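Side-chain contact in Lmo0488 protein (Listeria monocytogenes serovar 1/2a, PDB 5TED), which senses shikimate through its effector-binding domain and, as a LysR-type transcriptional regulator, activates genes for protocatechuate biosynthesis: residues A[85-90]-A[101-106]. Sequence-based numbering, arbitrary orientation.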
loop_
_atom_site.group_PDB
_atom_site.type_symbol
_atom_site.label_atom_id
_atom_site.label_comp_id
_atom_site.label_asym_id
_atom_site.label_seq_id
_atom_site.Cartn_x
_atom_site.Cartn_y
_atom_site.Cartn_z
ATOM N N GLU A 85 4.012 -0.805 21.559
ATOM C CA GLU A 85 4.302 0.218 22.554
ATOM C C GLU A 85 4.557 -0.356 23.943
ATOM O O GLU A 85 5.142 0.334 24.780
ATOM C CB GLU A 85 3.172 1.257 22.537
ATOM C CG GLU A 85 1.831 0.782 23.057
ATOM C CD GLU A 85 0.756 1.858 22.949
ATOM O OE1 GLU A 85 -0.427 1.530 23.170
ATOM O OE2 GLU A 85 1.084 3.020 22.618
ATOM N N ASN A 86 4.189 -1.609 24.203
ATOM C CA ASN A 86 4.472 -2.233 25.491
ATOM C C ASN A 86 5.477 -3.370 25.369
ATOM O O ASN A 86 5.611 -4.182 26.290
ATOM C CB ASN A 86 3.179 -2.725 26.138
ATOM C CG ASN A 86 2.253 -1.585 26.502
ATOM O OD1 ASN A 86 2.704 -0.535 26.968
ATOM N ND2 ASN A 86 0.956 -1.771 26.266
ATOM N N HIS A 87 6.188 -3.432 24.248
ATOM C CA HIS A 87 7.199 -4.448 24.036
ATOM C C HIS A 87 8.381 -4.219 24.982
ATOM O O HIS A 87 8.680 -3.079 25.356
ATOM C CB HIS A 87 7.668 -4.411 22.577
ATOM C CG HIS A 87 8.506 -5.583 22.171
ATOM N ND1 HIS A 87 9.866 -5.642 22.397
ATOM C CD2 HIS A 87 8.184 -6.726 21.517
ATOM C CE1 HIS A 87 10.340 -6.781 21.923
ATOM N NE2 HIS A 87 9.340 -7.455 21.379
ATOM N N PRO A 88 9.060 -5.287 25.404
ATOM C CA PRO A 88 10.242 -5.091 26.259
ATOM C C PRO A 88 11.261 -4.134 25.670
ATOM O O PRO A 88 11.927 -3.428 26.429
ATOM C CB PRO A 88 10.813 -6.505 26.395
ATOM C CG PRO A 88 9.618 -7.395 26.251
ATOM C CD PRO A 88 8.728 -6.709 25.230
ATOM N N LEU A 89 11.407 -4.071 24.346
ATOM C CA LEU A 89 12.401 -3.162 23.789
ATOM C C LEU A 89 11.940 -1.711 23.815
ATOM O O LEU A 89 12.766 -0.807 23.631
ATOM C CB LEU A 89 12.747 -3.573 22.367
ATOM C CG LEU A 89 13.503 -4.879 22.187
ATOM C CD1 LEU A 89 13.621 -5.180 20.719
ATOM C CD2 LEU A 89 14.886 -4.788 22.797
ATOM N N ALA A 90 10.650 -1.468 24.053
ATOM C CA ALA A 90 10.135 -0.104 24.077
ATOM C C ALA A 90 10.725 0.719 25.222
ATOM O O ALA A 90 10.582 1.949 25.225
ATOM C CB ALA A 90 8.608 -0.126 24.169
ATOM N N ALA A 101 17.724 -9.993 18.971
ATOM C CA ALA A 101 17.944 -11.395 18.630
ATOM C C ALA A 101 16.838 -12.300 19.157
ATOM O O ALA A 101 16.455 -13.270 18.494
ATOM C CB ALA A 101 19.303 -11.857 19.155
ATOM N N ASP A 102 16.316 -12.010 20.349
ATOM C CA ASP A 102 15.358 -12.914 20.976
ATOM C C ASP A 102 13.946 -12.821 20.394
ATOM O O ASP A 102 13.112 -13.670 20.718
ATOM C CB ASP A 102 15.295 -12.655 22.483
ATOM C CG ASP A 102 16.582 -13.044 23.205
ATOM O OD1 ASP A 102 17.344 -13.889 22.686
ATOM O OD2 ASP A 102 16.811 -12.514 24.307
ATOM N N TYR A 103 13.651 -11.832 19.552
ATOM C CA TYR A 103 12.272 -11.478 19.238
ATOM C C TYR A 103 11.876 -11.849 17.815
ATOM O O TYR A 103 12.702 -11.865 16.900
ATOM C CB TYR A 103 12.050 -9.991 19.486
ATOM C CG TYR A 103 12.319 -9.665 20.923
ATOM C CD1 TYR A 103 11.484 -10.152 21.919
ATOM C CD2 TYR A 103 13.428 -8.915 21.297
ATOM C CE1 TYR A 103 11.731 -9.878 23.247
ATOM C CE2 TYR A 103 13.674 -8.633 22.618
ATOM C CZ TYR A 103 12.833 -9.125 23.588
ATOM O OH TYR A 103 13.083 -8.849 24.908
ATOM N N SER A 104 10.589 -12.162 17.648
ATOM C CA SER A 104 10.054 -12.603 16.361
ATOM C C SER A 104 9.745 -11.423 15.436
ATOM O O SER A 104 9.051 -10.473 15.824
ATOM C CB SER A 104 8.792 -13.443 16.567
ATOM O OG SER A 104 8.266 -13.841 15.315
ATOM N N TYR A 105 10.215 -11.512 14.188
ATOM C CA TYR A 105 10.076 -10.434 13.222
ATOM C C TYR A 105 8.866 -10.616 12.323
ATOM O O TYR A 105 8.486 -11.734 11.957
ATOM C CB TYR A 105 11.312 -10.336 12.330
ATOM C CG TYR A 105 12.369 -9.424 12.874
ATOM C CD1 TYR A 105 13.294 -9.890 13.807
ATOM C CD2 TYR A 105 12.456 -8.101 12.453
ATOM C CE1 TYR A 105 14.271 -9.061 14.322
ATOM C CE2 TYR A 105 13.434 -7.266 12.946
ATOM C CZ TYR A 105 14.344 -7.756 13.871
ATOM O OH TYR A 105 15.294 -6.927 14.374
ATOM N N ILE A 106 8.285 -9.478 11.963
ATOM C CA ILE A 106 7.474 -9.322 10.765
ATOM C C ILE A 106 8.466 -8.824 9.722
ATOM O O ILE A 106 8.908 -7.671 9.769
ATOM C CB ILE A 106 6.329 -8.332 10.980
ATOM C CG1 ILE A 106 5.371 -8.858 12.056
ATOM C CG2 ILE A 106 5.608 -8.051 9.656
ATOM C CD1 ILE A 106 4.785 -7.766 12.894
#
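H87 and Y103 meet as an edge-to-face (T-shaped) aromatic pair. The imidazole is the edge partner and the phenol ring offers its face. The ring centroids lie 4.5 Å apart and the planes make an angle of 71°. CE1 of H87 comes in over the centre of the phenol ring. NE2 of H87 sits over the same face, 3.5 Å from CD1 of Y103. CB of D102 covers the opposite face of the phenol ring. The H87 side chain swings CG away from the backbone N (chi1 -168°) and so carries the imidazole across to the tyrosine.

One hydrogen bond fixes the rotation of the imidazole. The backbone N of L89 donates to ND1 of H87 at 2.9 Å, close to the ring plane and nearly straight at 173°. With ND1 held this way, the CE1-NE2 edge faces Y103. A second bond, from N of A90 to O of H87, closes the turn.

Apolar contacts complete the join. CG of L89 approaches the phenol ring obliquely, 3.8 Å from CE2 of Y103. CD1 of L89 reaches CD2 of Y103 at the same distance. CB of P88 lies 4.3 Å from CZ of Y103 and makes a van der Waals contact with the hydroxyl, 3.6 Å from OH of Y103. I151 touches both H87 and Y103.

No hydrogen bond links the two segments. The contact joins the 3-10 turn after strand 69-84 to the residues leading into strand 104-108. It is side-chain packing at the periphery of the LysR effector-binding domain, which belongs to the periplasmic-binding-protein clan.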